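Local structure of SusD superfamily protein (Bacteroides vulgatus, 3MYV) at residues Met62-His65 against Leu70-Gly73; Ser74-Pro79 against Arg126-Pro131. The protein probably binds glycans at the outer membrane of Bacteroides vulgatus, as SusD-family lipoproteins do, helping to bring polysaccharide to a transporter for uptake. One frame throughout, in Å; residues are numbered along the deposited sequence.

Contact 1: Met62-His65 against Leu70-Gly73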
loop_
_atom_site.group_PDB
_atom_site.type_symbol
_atom_site.label_atom_id
_atom_site.label_comp_id
_atom_site.label_asym_id
_atom_site.label_seq_id
_atom_site.Cartn_x
_atom_site.Cartn_y
_atom_site.Cartn_z
HETATM N N MSE A 62 -11.491 10.561 10.192
HETATM C CA MSE A 62 -11.658 11.821 10.915
HETATM C C MSE A 62 -10.323 12.517 11.225
HETATM O O MSE A 62 -10.308 13.548 11.903
HETATM C CB MSE A 62 -12.427 11.558 12.207
HETATM C CG MSE A 62 -13.848 11.037 12.000
HETATM SE SE MSE A 62 -15.004 12.252 11.053
HETATM C CE MSE A 62 -15.152 13.733 12.352
ATOM N N PHE A 63 -9.206 11.985 10.721
ATOM C CA PHE A 63 -7.858 12.503 11.088
ATOM C C PHE A 63 -7.736 12.768 12.599
ATOM O O PHE A 63 -7.128 13.735 13.025
ATOM C CB PHE A 63 -7.458 13.737 10.262
ATOM C CG PHE A 63 -7.208 13.423 8.798
ATOM C CD1 PHE A 63 -8.267 13.071 7.956
ATOM C CD2 PHE A 63 -5.912 13.461 8.267
ATOM C CE1 PHE A 63 -8.039 12.734 6.587
ATOM C CE2 PHE A 63 -5.664 13.155 6.898
ATOM C CZ PHE A 63 -6.728 12.782 6.060
ATOM N N ASN A 64 -8.292 11.850 13.392
ATOM C CA ASN A 64 -8.286 11.962 14.847
ATOM C C ASN A 64 -7.050 11.224 15.369
ATOM O O ASN A 64 -7.115 10.034 15.668
ATOM C CB ASN A 64 -9.571 11.351 15.428
ATOM C CG ASN A 64 -9.585 11.350 16.937
ATOM O OD1 ASN A 64 -8.730 11.959 17.565
ATOM N ND2 ASN A 64 -10.529 10.629 17.528
ATOM N N HIS A 65 -5.930 11.939 15.408
ATOM C CA HIS A 65 -4.636 11.381 15.803
ATOM C C HIS A 65 -3.947 12.344 16.767
ATOM O O HIS A 65 -3.950 13.552 16.550
ATOM C CB HIS A 65 -3.718 11.203 14.598
ATOM C CG HIS A 65 -4.356 10.518 13.446
ATOM N ND1 HIS A 65 -4.693 9.184 13.482
ATOM C CD2 HIS A 65 -4.676 10.960 12.205
ATOM C CE1 HIS A 65 -5.241 8.846 12.326
ATOM N NE2 HIS A 65 -5.242 9.905 11.534
ATOM N N LEU A 70 -1.925 7.591 18.798
ATOM C CA LEU A 70 -1.874 7.806 17.337
ATOM C C LEU A 70 -3.203 7.447 16.672
ATOM O O LEU A 70 -3.559 8.079 15.699
ATOM C CB LEU A 70 -0.710 7.103 16.662
ATOM C CG LEU A 70 0.585 7.908 16.502
ATOM C CD1 LEU A 70 1.142 8.457 17.843
ATOM C CD2 LEU A 70 1.629 7.090 15.761
ATOM N N ASN A 71 -3.940 6.469 17.199
ATOM C CA ASN A 71 -5.211 6.049 16.604
ATOM C C ASN A 71 -4.988 5.677 15.141
ATOM O O ASN A 71 -5.757 6.069 14.250
ATOM C CB ASN A 71 -6.300 7.126 16.729
ATOM C CG ASN A 71 -6.562 7.559 18.177
ATOM O OD1 ASN A 71 -6.372 6.790 19.100
ATOM N ND2 ASN A 71 -7.038 8.788 18.360
ATOM N N ALA A 72 -3.941 4.887 14.911
ATOM C CA ALA A 72 -3.573 4.452 13.571
ATOM C C ALA A 72 -2.968 3.056 13.622
ATOM O O ALA A 72 -1.904 2.804 13.067
ATOM C CB ALA A 72 -2.600 5.472 12.899
ATOM N N GLY A 73 -3.663 2.143 14.290
ATOM C CA GLY A 73 -3.191 0.777 14.400
ATOM C C GLY A 73 -1.824 0.719 15.074
ATOM O O GLY A 73 -1.651 1.264 16.154
#

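Contact 2: Ser74-Pro79 against Arg126-Pro131. With EDO (1,2-ethanediol), chain I.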
loop_
_atom_site.group_PDB
_atom_site.type_symbol
_atom_site.label_atom_id
_atom_site.label_comp_id
_atom_site.label_asym_id
_atom_site.label_seq_id
_atom_site.Cartn_x
_atom_site.Cartn_y
_atom_site.Cartn_z
ATOM N N SER A 74 -0.867 0.064 14.419
ATOM C CA SER A 74 0.548 0.003 14.861
ATOM C C SER A 74 1.520 0.526 13.794
ATOM O O SER A 74 2.647 0.002 13.611
ATOM C CB SER A 74 0.894 -1.442 15.192
ATOM O OG SER A 74 0.091 -1.871 16.274
ATOM N N LEU A 75 1.091 1.564 13.094
ATOM C CA LEU A 75 1.809 2.026 11.896
ATOM C C LEU A 75 3.161 2.655 12.239
ATOM O O LEU A 75 3.994 2.824 11.360
ATOM C CB LEU A 75 0.932 2.972 11.063
ATOM C CG LEU A 75 -0.245 2.308 10.315
ATOM C CD1 LEU A 75 -1.073 3.334 9.425
ATOM C CD2 LEU A 75 0.268 1.138 9.488
ATOM N N TRP A 76 3.405 2.945 13.518
ATOM C CA TRP A 76 4.777 3.268 13.952
ATOM C C TRP A 76 5.470 2.027 14.463
ATOM O O TRP A 76 6.514 1.631 13.944
ATOM C CB TRP A 76 4.782 4.312 15.076
ATOM C CG TRP A 76 6.140 4.619 15.695
ATOM C CD1 TRP A 76 6.740 3.945 16.726
ATOM C CD2 TRP A 76 7.008 5.724 15.391
ATOM N NE1 TRP A 76 7.937 4.533 17.047
ATOM C CE2 TRP A 76 8.121 5.637 16.263
ATOM C CE3 TRP A 76 6.970 6.752 14.453
ATOM C CZ2 TRP A 76 9.185 6.570 16.244
ATOM C CZ3 TRP A 76 8.022 7.696 14.434
ATOM C CH2 TRP A 76 9.118 7.586 15.314
ATOM N N GLY A 77 4.923 1.452 15.533
ATOM C CA GLY A 77 5.590 0.353 16.222
ATOM C C GLY A 77 5.899 -0.890 15.411
ATOM O O GLY A 77 6.978 -1.492 15.548
ATOM N N ARG A 78 4.957 -1.334 14.602
ATOM C CA ARG A 78 5.130 -2.611 13.922
ATOM C C ARG A 78 6.181 -2.535 12.798
ATOM O O ARG A 78 7.070 -3.378 12.758
ATOM C CB ARG A 78 3.782 -3.197 13.451
ATOM C CG ARG A 78 3.884 -4.573 12.795
ATOM C CD ARG A 78 4.637 -5.567 13.612
ATOM N NE ARG A 78 4.016 -5.683 14.911
ATOM C CZ ARG A 78 2.997 -6.489 15.221
ATOM N NH1 ARG A 78 2.483 -7.361 14.358
ATOM N NH2 ARG A 78 2.529 -6.466 16.455
ATOM N N PRO A 79 6.142 -1.495 11.928
ATOM C CA PRO A 79 7.225 -1.444 10.942
ATOM C C PRO A 79 8.608 -1.276 11.600
ATOM O O PRO A 79 9.584 -1.811 11.114
ATOM C CB PRO A 79 6.883 -0.203 10.107
ATOM C CG PRO A 79 5.400 -0.197 10.136
ATOM C CD PRO A 79 5.036 -0.603 11.547
ATOM N N ARG A 126 6.051 7.562 4.183
ATOM C CA ARG A 126 4.807 8.182 3.696
ATOM C C ARG A 126 3.743 8.448 4.775
ATOM O O ARG A 126 2.832 9.248 4.545
ATOM C CB ARG A 126 4.226 7.448 2.500
ATOM C CG ARG A 126 3.838 6.017 2.749
ATOM C CD ARG A 126 3.348 5.444 1.429
ATOM N NE ARG A 126 3.158 4.014 1.557
ATOM C CZ ARG A 126 2.446 3.238 0.740
ATOM N NH1 ARG A 126 1.759 3.742 -0.257
ATOM N NH2 ARG A 126 2.384 1.932 0.967
ATOM N N CYS A 127 3.832 7.761 5.916
ATOM C CA CYS A 127 2.948 8.020 7.033
ATOM C C CYS A 127 3.430 9.156 7.960
ATOM O O CYS A 127 2.596 9.879 8.511
ATOM C CB CYS A 127 2.730 6.754 7.837
ATOM S SG CYS A 127 1.814 5.502 6.970
ATOM N N PHE A 128 4.750 9.316 8.143
ATOM C CA PHE A 128 5.276 10.289 9.116
ATOM C C PHE A 128 6.004 11.517 8.552
ATOM O O PHE A 128 6.279 12.451 9.294
ATOM C CB PHE A 128 6.129 9.581 10.175
ATOM C CG PHE A 128 5.342 8.626 11.001
ATOM C CD1 PHE A 128 4.658 9.071 12.140
ATOM C CD2 PHE A 128 5.227 7.296 10.640
ATOM C CE1 PHE A 128 3.907 8.193 12.894
ATOM C CE2 PHE A 128 4.456 6.407 11.406
ATOM C CZ PHE A 128 3.793 6.862 12.520
ATOM N N GLY A 129 6.270 11.515 7.245
ATOM C CA GLY A 129 6.815 12.653 6.540
ATOM C C GLY A 129 5.893 13.133 5.450
ATOM O O GLY A 129 5.030 12.380 4.963
ATOM N N TYR A 130 6.038 14.416 5.109
ATOM C CA TYR A 130 5.255 15.011 4.053
ATOM C C TYR A 130 5.693 14.369 2.726
ATOM O O TYR A 130 6.832 13.852 2.611
ATOM C CB TYR A 130 5.443 16.547 4.057
ATOM C CG TYR A 130 4.700 17.233 5.179
ATOM C CD1 TYR A 130 5.216 17.262 6.473
ATOM C CD2 TYR A 130 3.464 17.828 4.959
ATOM C CE1 TYR A 130 4.523 17.878 7.502
ATOM C CE2 TYR A 130 2.772 18.452 5.978
ATOM C CZ TYR A 130 3.295 18.475 7.249
ATOM O OH TYR A 130 2.600 19.112 8.270
ATOM N N PRO A 131 4.798 14.356 1.726
ATOM C CA PRO A 131 5.165 13.725 0.452
ATOM C C PRO A 131 6.472 14.254 -0.098
ATOM O O PRO A 131 6.716 15.473 -0.101
ATOM C CB PRO A 131 4.000 14.120 -0.484
ATOM C CG PRO A 131 2.868 14.339 0.432
ATOM C CD PRO A 131 3.443 14.938 1.664
HETATM C C1 EDO I . -0.775 -0.688 0.340
HETATM O O1 EDO I . -1.050 0.624 -0.134
HETATM C C2 EDO I . 0.350 -1.334 -0.474
HETATM O O2 EDO I . 1.679 -0.938 0.007
#

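Contact 1: Met62-His65 against Leu70-Gly73
The loop that joins helix 56-61 to helix 77-94 turns back on itself where His65 and Asn71 each bond to the backbone of the facing segment. His65 ND1 donates to Leu70 O at 2.7 Å; the oxygen lies at the ring edge, 12° out of its plane, and the donor sits almost straight beyond the carbonyl, with a C=O...N angle of 170°. CG lies anti to the carbonyl carbon (chi1 -49°), which carries the imidazole toward Leu70, and the turn about CB-CG faces ND1 to its oxygen. Its other nitrogen, NE2, is bonded to Lys44 NZ, and partners on both nitrogens fix the rotation of the ring. The second bond runs the other way: Asn71 ND2 gives its hydrogen to Asn64 O at 3.0 Å. Asn64 O lies in the amide plane of Asn71, whereas the donor stands above the carbonyl plane of Asn64. At its other end, Asn71 OD1 is bonded to Ser69 OG, so the amide is held through both polar atoms. Just upstream, Phe63 closes helix 56-61 in a Schellman motif, with Asn64 N reaching back to Thr59 O. The loop around Leu432 and Pro433 packs on His65, and Leu432 also touches Ala72, a few residues ahead of helix 77-94.

Contact 2: Ser74-Pro79 against Arg126-Pro131
Phe128 meets both Leu75 and Trp76, taking the indole on a ring face and the Leu75 carbonyl at its edge. The aromatic pair is T-shaped: the six-membered ring of Trp76 turns its edge to the face of Phe128, with centroids 5.1 Å apart and planes at 82°. Trp76 CE3 is the atom that points in, standing 3.6 Å above the plane of the Phe128 ring over its centre. Trp76 CB adds to the grip, 3.7 Å from Phe128 CZ. This approach follows from a Trp76 side chain with CG anti to the backbone N (chi1 174°). At the rim of the same phenyl ring, and near its plane, Leu75 O comes within 3.6 Å of Phe128 CE2, placing the carbonyl oxygen beside the weakly positive ring edge. The contact thus joins the turn leading into helix 77-94 to the last turn of helix 103-128, within the helical part of the SusD fold. Gly129 breaks the helical conformation directly after Phe128, while Arg78 N bonds to Ser74 O across the turn that leads into the other helix. Beside the rings, Leu75 CD1 approaches Cys127 SG at 4.4 Å, an apolar meeting over which Tyr40 of helix 36-43 also lies. Trp76 packs further against Phe80, Ile434 and Pro435, and Leu432 lies against Phe128. Next to Cys127 in the sequence, Arg126, extended from CG to NE, carries its guanidinium to a 1,2-ethanediol, probably from the crystallisation liquor: Arg126 NH2 donates to O2 of the diol at 3.1 Å. The same NH2 forms a salt bridge with Asp123, while Arg198 and Tyr33 also bond to the diol.

Contacts 1 and 2 follow one another along the chain, since Gly73 ends the first and Ser74 begins the second, and their centres lie about 12 Å apart. They meet through Leu70: its CD2 packs 3.8 Å from Phe128 CE1 and 4.3 Å from Trp76 CB. Leu70 therefore gives its carbonyl to contact 1 and its side chain to the aromatic pair of contact 2. Leu432 is a shared neighbour, touching His65 and Ala72 in one and Phe128 in the other. The sodium ion is held by a different set of residues, Asn254, Ser255, Asp258, Pro260 and Leu325, none of which belongs to either contact.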